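Local coordinates for endo-xylogalacturonan hydrolase A (Aspergillus tubingensis, PDB 4C2L), which hydrolyses the xylose-substituted galacturonan backbone of xylogalacturonan in the hairy regions of pectin, as a secreted glycoside hydrolase of family 28, at residues S97-L102 with S142-S147; L136-G141 with T166-S171; E195-T200 with S218-T223. One frame throughout, in Å; residues are numbered along the deposited sequence.

From the N terminus, the chain runs through 97-102, 136-141 and 142-147 before reaching 166-171. Contact 1 closes a loop of some forty residues and contact 2 a shorter one; they cross, since 136-141 lies inside the first loop and 142-147 inside the second. Contact 3 opens after both have closed and spans a single further turn, from 195-200 to 218-223. Contacts 1 and 3 join neighbouring turns of the right-handed parallel beta-helix edge to edge, whereas contact 2 reaches across its interior. Strands 142-152, 168-176 and 199-207 are successive neighbours, with probable hydrogen bonds linking Ile-146 with Val-169, and Val-168 and Phe-170 with Thr-200, so contact 2 lies between the other two.

Contact 1: residues S97-L102 with S142-S147; sequences SNVDGL and SNLEIS
Leu-144 lays its CD2 methyl over CB of Leu-102, 3.6 Å away, and the same methyl reaches CG1 of Val-99, whose side chain it crosses at about a right angle. These residues belong to neighbouring turns of the right-handed parallel beta-helix of family 28, and the branched, wholly apolar side chains suit its interior, where Cys-67 touches both Val-99 and Leu-102. The torsion that sets CG of Leu-144 opposite its own carbonyl carbon (chi1 -49°) brings CD2 across to the other turn.

The backbones join in parallel register, Asp-100 beside Ser-142 and Leu-102 beside Leu-144. Ser-142 N donates to Val-99 O, and Ser-142 O accepts Gly-101 N at 2.9 Å; Leu-102 then gives its N-H to Asn-143 O, and Leu-102 O accepts Glu-145 N. At Gly-101, a corner between faces of the helix, phi is positive and the carbonyl oxygen of Asp-100 occupies the side-chain direction, both of which suit glycine. The bare CA of Gly-101 can approach Asn-143 O to 3.2 Å.

On the outer face the polar pair suits solvent. Ser-142 OG takes the position between its backbone N and carbonyl carbon, which aims it at the acid of the adjoining turn. There it donates to Asp-100 OD1 at 2.7 Å, meeting that oxygen on its anti side, 30° out of the carboxylate plane.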
loop_
_atom_site.group_PDB
_atom_site.type_symbol
_atom_site.label_atom_id
_atom_site.label_comp_id
_atom_site.label_asym_id
_atom_site.label_seq_id
_atom_site.Cartn_x
_atom_site.Cartn_y
_atom_site.Cartn_z
ATOM N N SER A 97 13.482 12.235 -2.066
ATOM C CA SER A 97 13.093 12.937 -3.284
ATOM C C SER A 97 14.256 12.989 -4.258
ATOM O O SER A 97 15.317 13.527 -3.925
ATOM C CB SER A 97 12.646 14.363 -2.948
ATOM O OG SER A 97 12.144 15.012 -4.110
ATOM N N ASN A 98 14.059 12.434 -5.449
ATOM C CA ASN A 98 15.093 12.467 -6.487
ATOM C C ASN A 98 16.440 11.925 -6.003
ATOM O O ASN A 98 17.497 12.520 -6.237
ATOM C CB ASN A 98 15.244 13.894 -7.043
ATOM C CG ASN A 98 15.912 13.913 -8.406
ATOM O OD1 ASN A 98 15.991 12.887 -9.083
ATOM N ND2 ASN A 98 16.402 15.074 -8.812
ATOM N N VAL A 99 16.403 10.776 -5.335
ATOM C CA VAL A 99 17.622 10.166 -4.853
ATOM C C VAL A 99 17.959 9.044 -5.815
ATOM O O VAL A 99 17.084 8.256 -6.168
ATOM C CB VAL A 99 17.438 9.635 -3.415
ATOM C CG1 VAL A 99 18.587 8.715 -3.012
ATOM C CG2 VAL A 99 17.304 10.816 -2.460
ATOM N N ASP A 100 19.212 9.021 -6.271
ATOM C CA ASP A 100 19.701 7.951 -7.132
ATOM C C ASP A 100 20.686 7.094 -6.358
ATOM O O ASP A 100 21.781 7.543 -6.029
ATOM C CB ASP A 100 20.370 8.542 -8.378
ATOM C CG ASP A 100 19.415 9.378 -9.200
ATOM O OD1 ASP A 100 18.342 8.856 -9.564
ATOM O OD2 ASP A 100 19.728 10.558 -9.488
ATOM N N GLY A 101 20.286 5.865 -6.050
ATOM C CA GLY A 101 21.162 4.931 -5.362
ATOM C C GLY A 101 21.032 5.083 -3.868
ATOM O O GLY A 101 21.718 5.889 -3.255
ATOM N N LEU A 102 20.117 4.335 -3.279
ATOM C CA LEU A 102 19.963 4.350 -1.847
ATOM C C LEU A 102 19.736 2.931 -1.379
ATOM O O LEU A 102 19.018 2.166 -2.021
ATOM C CB LEU A 102 18.775 5.232 -1.437
ATOM C CG LEU A 102 18.197 4.912 -0.052
ATOM C CD1 LEU A 102 19.012 5.597 1.030
ATOM C CD2 LEU A 102 16.724 5.252 0.081
ATOM N N SER A 142 15.915 6.834 -8.461
ATOM C CA SER A 142 16.153 5.515 -9.032
ATOM C C SER A 142 17.020 4.653 -8.133
ATOM O O SER A 142 17.781 5.175 -7.306
ATOM C CB SER A 142 16.813 5.655 -10.408
ATOM O OG SER A 142 18.092 6.278 -10.314
ATOM N N ASN A 143 16.922 3.334 -8.324
ATOM C CA ASN A 143 17.794 2.370 -7.669
ATOM C C ASN A 143 17.747 2.518 -6.150
ATOM O O ASN A 143 18.742 2.858 -5.512
ATOM C CB ASN A 143 19.236 2.504 -8.202
ATOM C CG ASN A 143 19.319 2.370 -9.720
ATOM O OD1 ASN A 143 20.043 3.118 -10.392
ATOM N ND2 ASN A 143 18.572 1.431 -10.268
ATOM N N LEU A 144 16.563 2.303 -5.590
ATOM C CA LEU A 144 16.339 2.430 -4.163
ATOM C C LEU A 144 16.004 1.063 -3.612
ATOM O O LEU A 144 15.179 0.349 -4.180
ATOM C CB LEU A 144 15.184 3.392 -3.889
ATOM C CG LEU A 144 15.276 4.727 -4.655
ATOM C CD1 LEU A 144 13.967 5.487 -4.616
ATOM C CD2 LEU A 144 16.404 5.583 -4.112
ATOM N N GLU A 145 16.636 0.714 -2.500
ATOM C CA GLU A 145 16.444 -0.595 -1.895
ATOM C C GLU A 145 16.117 -0.377 -0.417
ATOM O O GLU A 145 16.849 0.327 0.289
ATOM C CB GLU A 145 17.727 -1.424 -2.090
ATOM C CG GLU A 145 17.639 -2.869 -1.636
ATOM C CD GLU A 145 18.111 -3.108 -0.203
ATOM O OE1 GLU A 145 18.642 -2.182 0.467
ATOM O OE2 GLU A 145 17.961 -4.259 0.254
ATOM N N ILE A 146 14.993 -0.940 0.024
ATOM C CA ILE A 146 14.510 -0.811 1.389
ATOM C C ILE A 146 14.305 -2.225 1.920
ATOM O O ILE A 146 13.475 -2.969 1.404
ATOM C CB ILE A 146 13.175 -0.028 1.465
ATOM C CG1 ILE A 146 13.294 1.326 0.741
ATOM C CG2 ILE A 146 12.753 0.198 2.918
ATOM C CD1 ILE A 146 13.012 1.230 -0.745
ATOM N N SER A 147 15.034 -2.601 2.970
ATOM C CA SER A 147 15.028 -4.010 3.358
ATOM C C SER A 147 15.384 -4.302 4.803
ATOM O O SER A 147 16.114 -3.550 5.446
ATOM C CB SER A 147 15.982 -4.792 2.454
ATOM O OG SER A 147 17.336 -4.428 2.699
#

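Contact 2: residues L136-G141 with T166-S171; sequences LYITGG and TNVVFS
The Phe-170 ring receives CD2 of Leu-136 at its edge, near the ring plane, 4.4 Å from CE2, while CD1 of Ile-138 comes obliquely to CZ at 3.9 Å. Outside the two segments, Phe-191 meets the same ring edge-to-face. The setting is the core of a right-handed parallel beta-helix: 136-141 and 166-171 lie on different walls, and their side chains meet across the interior without any strand pairing. Accordingly, the CA atoms of Ile-138 and Val-168 remain 9.2 Å apart, and the runs 136-141 and 166-170 point 149° apart.

A long aromatic side chain suits the distance between these walls because it can reach well inward from its own. Phe-170 has CG anti to the carbonyl carbon (chi1 -63°), a setting that carries CZ toward Ile-138, which approaches from the opposite direction. The longer arm of Ile-138 ends in CD1, which also meets CG1 of Val-168, 4.2 Å away; the shorter valine contributes this methyl from the same wall as the ring. Leu-144 and Ile-146 of strand 142-152, beside 168-176, line the same interior.

Where the walls converge, the packing gives way to a polar link. Gly-140 and Gly-141 both have positive phi, readily adopted without a side chain, as the chain bends toward strand 142-152. Thr-166 OG1 bonds to Thr-197 OG1 on the following turn, while Thr-166 N donates to Gly-141 O at 3.1 Å, with an N-H...O angle of 149°.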
loop_
_atom_site.group_PDB
_atom_site.type_symbol
_atom_site.label_atom_id
_atom_site.label_comp_id
_atom_site.label_asym_id
_atom_site.label_seq_id
_atom_site.Cartn_x
_atom_site.Cartn_y
_atom_site.Cartn_z
ATOM N N LEU A 136 7.403 6.619 4.866
ATOM C CA LEU A 136 8.530 6.581 3.922
ATOM C C LEU A 136 7.990 6.984 2.553
ATOM O O LEU A 136 7.217 6.241 1.920
ATOM C CB LEU A 136 9.150 5.175 3.858
ATOM C CG LEU A 136 10.346 5.022 2.905
ATOM C CD1 LEU A 136 11.462 6.025 3.228
ATOM C CD2 LEU A 136 10.873 3.603 3.014
ATOM N N TYR A 137 8.380 8.169 2.116
ATOM C CA TYR A 137 7.783 8.787 0.948
ATOM C C TYR A 137 8.864 8.942 -0.110
ATOM O O TYR A 137 9.807 9.744 0.038
ATOM C CB TYR A 137 7.218 10.153 1.353
ATOM C CG TYR A 137 6.488 10.887 0.265
ATOM C CD1 TYR A 137 5.110 10.708 0.083
ATOM C CD2 TYR A 137 7.155 11.806 -0.551
ATOM C CE1 TYR A 137 4.424 11.390 -0.912
ATOM C CE2 TYR A 137 6.473 12.502 -1.549
ATOM C CZ TYR A 137 5.111 12.286 -1.714
ATOM O OH TYR A 137 4.408 12.964 -2.679
ATOM N N ILE A 138 8.747 8.144 -1.167
ATOM C CA ILE A 138 9.744 8.122 -2.235
ATOM C C ILE A 138 9.126 8.801 -3.455
ATOM O O ILE A 138 8.034 8.425 -3.907
ATOM C CB ILE A 138 10.135 6.659 -2.573
ATOM C CG1 ILE A 138 10.945 6.050 -1.445
ATOM C CG2 ILE A 138 10.928 6.574 -3.886
ATOM C CD1 ILE A 138 10.883 4.527 -1.432
ATOM N N THR A 139 9.804 9.821 -3.983
ATOM C CA THR A 139 9.304 10.476 -5.174
ATOM C C THR A 139 10.454 10.723 -6.126
ATOM O O THR A 139 11.471 11.298 -5.735
ATOM C CB THR A 139 8.522 11.769 -4.863
ATOM O OG1 THR A 139 8.065 12.336 -6.094
ATOM C CG2 THR A 139 9.370 12.783 -4.079
ATOM N N GLY A 140 10.309 10.256 -7.365
ATOM C CA GLY A 140 11.416 10.366 -8.323
ATOM C C GLY A 140 12.612 9.518 -7.925
ATOM O O GLY A 140 12.520 8.641 -7.066
ATOM N N GLY A 141 13.735 9.761 -8.595
ATOM C CA GLY A 141 14.961 9.038 -8.347
ATOM C C GLY A 141 14.943 7.621 -8.894
ATOM O O GLY A 141 14.066 7.251 -9.683
ATOM N N THR A 166 12.162 4.907 -10.349
ATOM C CA THR A 166 12.346 3.663 -11.094
ATOM C C THR A 166 13.300 2.724 -10.373
ATOM O O THR A 166 14.225 3.175 -9.704
ATOM C CB THR A 166 12.811 3.920 -12.554
ATOM O OG1 THR A 166 12.840 2.674 -13.267
ATOM C CG2 THR A 166 14.193 4.526 -12.582
ATOM N N ASN A 167 13.065 1.419 -10.488
ATOM C CA ASN A 167 13.919 0.407 -9.852
ATOM C C ASN A 167 13.934 0.564 -8.324
ATOM O O ASN A 167 14.958 0.934 -7.725
ATOM C CB ASN A 167 15.369 0.442 -10.378
ATOM C CG ASN A 167 15.458 0.374 -11.899
ATOM O OD1 ASN A 167 14.729 -0.380 -12.547
ATOM N ND2 ASN A 167 16.383 1.144 -12.472
ATOM N N VAL A 168 12.785 0.309 -7.711
ATOM C CA VAL A 168 12.627 0.425 -6.273
ATOM C C VAL A 168 12.281 -0.964 -5.755
ATOM O O VAL A 168 11.346 -1.608 -6.257
ATOM C CB VAL A 168 11.493 1.401 -5.925
ATOM C CG1 VAL A 168 11.335 1.542 -4.415
ATOM C CG2 VAL A 168 11.774 2.758 -6.569
ATOM N N VAL A 169 13.026 -1.420 -4.754
ATOM C CA VAL A 169 12.792 -2.755 -4.208
ATOM C C VAL A 169 12.586 -2.707 -2.701
ATOM O O VAL A 169 13.433 -2.173 -1.983
ATOM C CB VAL A 169 13.956 -3.724 -4.538
ATOM C CG1 VAL A 169 13.687 -5.089 -3.918
ATOM C CG2 VAL A 169 14.133 -3.861 -6.041
ATOM N N PHE A 170 11.464 -3.266 -2.241
ATOM C CA PHE A 170 11.165 -3.418 -0.815
ATOM C C PHE A 170 11.280 -4.904 -0.532
ATOM O O PHE A 170 10.582 -5.700 -1.157
ATOM C CB PHE A 170 9.729 -2.985 -0.498
ATOM C CG PHE A 170 9.441 -1.530 -0.774
ATOM C CD1 PHE A 170 8.983 -1.127 -2.027
ATOM C CD2 PHE A 170 9.585 -0.572 0.222
ATOM C CE1 PHE A 170 8.680 0.213 -2.287
ATOM C CE2 PHE A 170 9.300 0.776 -0.029
ATOM C CZ PHE A 170 8.845 1.166 -1.290
ATOM N N SER A 171 12.156 -5.284 0.395
ATOM C CA SER A 171 12.359 -6.714 0.681
ATOM C C SER A 171 12.442 -7.012 2.169
ATOM O O SER A 171 13.056 -6.256 2.911
ATOM C CB SER A 171 13.665 -7.180 0.003
ATOM O OG SER A 171 13.889 -8.535 0.286
#

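Contact 3: residues E195-T200 with S218-T223; sequences ESTYVT and SSNYVT. With NAG (2-acetamido-2-deoxy-beta-D-glucopyranose), chain B.
Tyr-198 and Tyr-221 lie side by side with nearly parallel planes, but they are offset so that little of one ring covers the other, their centroids 5.2 Å from each other. Tyr-198 CD1 instead rests 3.7 Å from Tyr-221 CB. The sugar NAG adds carbon contacts: its C6 meets the Tyr-198 ring edge in plane, and its C5 lies 3.7 Å from Tyr-221 CD1. Broad rings suit this outer surface beside a glycan carried by the protein itself.

Beyond the tyrosine corner the backbone pairing is regular. Tyr-221 O accepts Val-199 N at 3.2 Å, and Val-199 O receives Thr-223 N at 2.9 Å. Before the corner the bonds are weak: Ser-196 N to Ser-218 O, Asn-220 N to Ser-196 O, and Tyr-198 N to Asn-220 O.

Polar side chains find other partners: Ser-196 OG bonds to Gly-194 O, Ser-219 OG to Lys-216 O, and Asn-220 OD1 to Asn-250 ND2. Inside the beta-helix, Val-199 and Val-222 pack on Ile-193 of strand 191-196, while strands 168-176 and 246-259 flank the pair.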
loop_
_atom_site.group_PDB
_atom_site.type_symbol
_atom_site.label_atom_id
_atom_site.label_comp_id
_atom_site.label_asym_id
_atom_site.label_seq_id
_atom_site.Cartn_x
_atom_site.Cartn_y
_atom_site.Cartn_z
ATOM N N GLU A 195 3.084 6.775 -9.712
ATOM C CA GLU A 195 3.884 6.985 -10.907
ATOM C C GLU A 195 5.293 6.457 -10.706
ATOM O O GLU A 195 6.101 7.050 -9.968
ATOM C CB GLU A 195 3.925 8.476 -11.257
ATOM C CG GLU A 195 4.539 8.749 -12.621
ATOM C CD GLU A 195 4.934 10.203 -12.817
ATOM O OE1 GLU A 195 4.696 11.043 -11.923
ATOM O OE2 GLU A 195 5.504 10.506 -13.884
ATOM N N SER A 196 5.582 5.323 -11.346
ATOM C CA SER A 196 6.843 4.638 -11.156
ATOM C C SER A 196 6.935 3.505 -12.148
ATOM O O SER A 196 5.928 3.123 -12.752
ATOM C CB SER A 196 6.948 4.060 -9.727
ATOM O OG SER A 196 5.878 3.163 -9.469
ATOM N N THR A 197 8.134 2.967 -12.301
ATOM C CA THR A 197 8.349 1.746 -13.076
ATOM C C THR A 197 9.324 0.840 -12.346
ATOM O O THR A 197 10.253 1.323 -11.701
ATOM C CB THR A 197 8.907 2.052 -14.485
ATOM O OG1 THR A 197 10.124 2.794 -14.355
ATOM C CG2 THR A 197 7.905 2.856 -15.302
ATOM N N TYR A 198 9.111 -0.467 -12.470
ATOM C CA TYR A 198 10.002 -1.493 -11.933
ATOM C C TYR A 198 10.115 -1.385 -10.416
ATOM O O TYR A 198 11.208 -1.249 -9.846
ATOM C CB TYR A 198 11.373 -1.477 -12.628
ATOM C CG TYR A 198 11.244 -1.425 -14.137
ATOM C CD1 TYR A 198 10.749 -2.519 -14.857
ATOM C CD2 TYR A 198 11.607 -0.282 -14.838
ATOM C CE1 TYR A 198 10.615 -2.459 -16.241
ATOM C CE2 TYR A 198 11.490 -0.216 -16.221
ATOM C CZ TYR A 198 10.990 -1.301 -16.912
ATOM O OH TYR A 198 10.868 -1.208 -18.290
ATOM N N VAL A 199 8.957 -1.429 -9.773
ATOM C CA VAL A 199 8.878 -1.526 -8.322
ATOM C C VAL A 199 8.647 -2.994 -7.975
ATOM O O VAL A 199 7.796 -3.660 -8.581
ATOM C CB VAL A 199 7.732 -0.650 -7.762
ATOM C CG1 VAL A 199 7.542 -0.885 -6.268
ATOM C CG2 VAL A 199 8.016 0.830 -8.026
ATOM N N THR A 200 9.411 -3.494 -7.009
ATOM C CA THR A 200 9.234 -4.858 -6.519
ATOM C C THR A 200 9.012 -4.839 -5.010
ATOM O O THR A 200 9.710 -4.128 -4.273
ATOM C CB THR A 200 10.448 -5.743 -6.859
ATOM O OG1 THR A 200 10.590 -5.828 -8.284
ATOM C CG2 THR A 200 10.266 -7.169 -6.299
ATOM N N SER A 218 -0.713 5.728 -12.798
ATOM C CA SER A 218 0.617 5.695 -13.425
ATOM C C SER A 218 1.597 4.651 -12.883
ATOM O O SER A 218 2.780 4.673 -13.240
ATOM C CB SER A 218 1.259 7.094 -13.519
ATOM O OG SER A 218 0.342 7.984 -14.130
ATOM N N SER A 219 1.127 3.721 -12.046
ATOM C CA SER A 219 1.983 2.583 -11.720
ATOM C C SER A 219 2.126 1.672 -12.939
ATOM O O SER A 219 1.166 1.457 -13.692
ATOM C CB SER A 219 1.483 1.799 -10.498
ATOM O OG SER A 219 0.100 1.520 -10.585
ATOM N N ASN A 220 3.333 1.154 -13.121
ATOM C CA ASN A 220 3.662 0.347 -14.303
ATOM C C ASN A 220 4.819 -0.563 -13.952
ATOM O O ASN A 220 5.808 -0.129 -13.348
ATOM C CB ASN A 220 4.065 1.289 -15.455
ATOM C CG ASN A 220 4.195 0.588 -16.798
ATOM O OD1 ASN A 220 3.764 -0.555 -16.982
ATOM N ND2 ASN A 220 4.806 1.295 -17.764
ATOM N N TYR A 221 4.705 -1.831 -14.342
ATOM C CA TYR A 221 5.737 -2.837 -14.058
ATOM C C TYR A 221 6.004 -2.945 -12.555
ATOM O O TYR A 221 7.100 -2.618 -12.070
ATOM C CB TYR A 221 7.023 -2.567 -14.840
ATOM C CG TYR A 221 6.833 -2.676 -16.335
ATOM C CD1 TYR A 221 6.520 -3.899 -16.925
ATOM C CD2 TYR A 221 6.972 -1.558 -17.156
ATOM C CE1 TYR A 221 6.331 -4.006 -18.299
ATOM C CE2 TYR A 221 6.797 -1.657 -18.538
ATOM C CZ TYR A 221 6.476 -2.884 -19.093
ATOM O OH TYR A 221 6.297 -2.987 -20.456
ATOM N N VAL A 222 4.997 -3.415 -11.836
ATOM C CA VAL A 222 5.119 -3.683 -10.398
ATOM C C VAL A 222 4.992 -5.179 -10.186
ATOM O O VAL A 222 4.079 -5.822 -10.733
ATOM C CB VAL A 222 4.045 -2.951 -9.558
ATOM C CG1 VAL A 222 4.293 -3.152 -8.053
ATOM C CG2 VAL A 222 4.036 -1.461 -9.901
ATOM N N THR A 223 5.912 -5.724 -9.405
ATOM C CA THR A 223 5.847 -7.121 -9.003
ATOM C C THR A 223 5.725 -7.176 -7.502
ATOM O O THR A 223 6.495 -6.526 -6.785
ATOM C CB THR A 223 7.121 -7.866 -9.431
ATOM O OG1 THR A 223 7.207 -7.856 -10.858
ATOM C CG2 THR A 223 7.103 -9.313 -8.949
HETATM C C1 NAG B . 7.476 -7.996 -16.599
HETATM C C2 NAG B . 8.444 -8.870 -15.789
HETATM C C3 NAG B . 9.775 -8.198 -15.452
HETATM C C4 NAG B . 10.315 -7.287 -16.552
HETATM C C5 NAG B . 9.189 -6.465 -17.192
HETATM C C6 NAG B . 9.700 -5.661 -18.379
HETATM C C7 NAG B . 7.357 -10.509 -14.369
HETATM C C8 NAG B . 6.755 -10.816 -13.027
HETATM N N2 NAG B . 7.839 -9.281 -14.534
HETATM O O3 NAG B . 10.705 -9.230 -15.245
HETATM O O4 NAG B . 11.317 -6.446 -16.008
HETATM O O5 NAG B . 8.153 -7.323 -17.644
HETATM O O6 NAG B . 10.135 -6.575 -19.360
HETATM O O7 NAG B . 7.386 -11.352 -15.260
#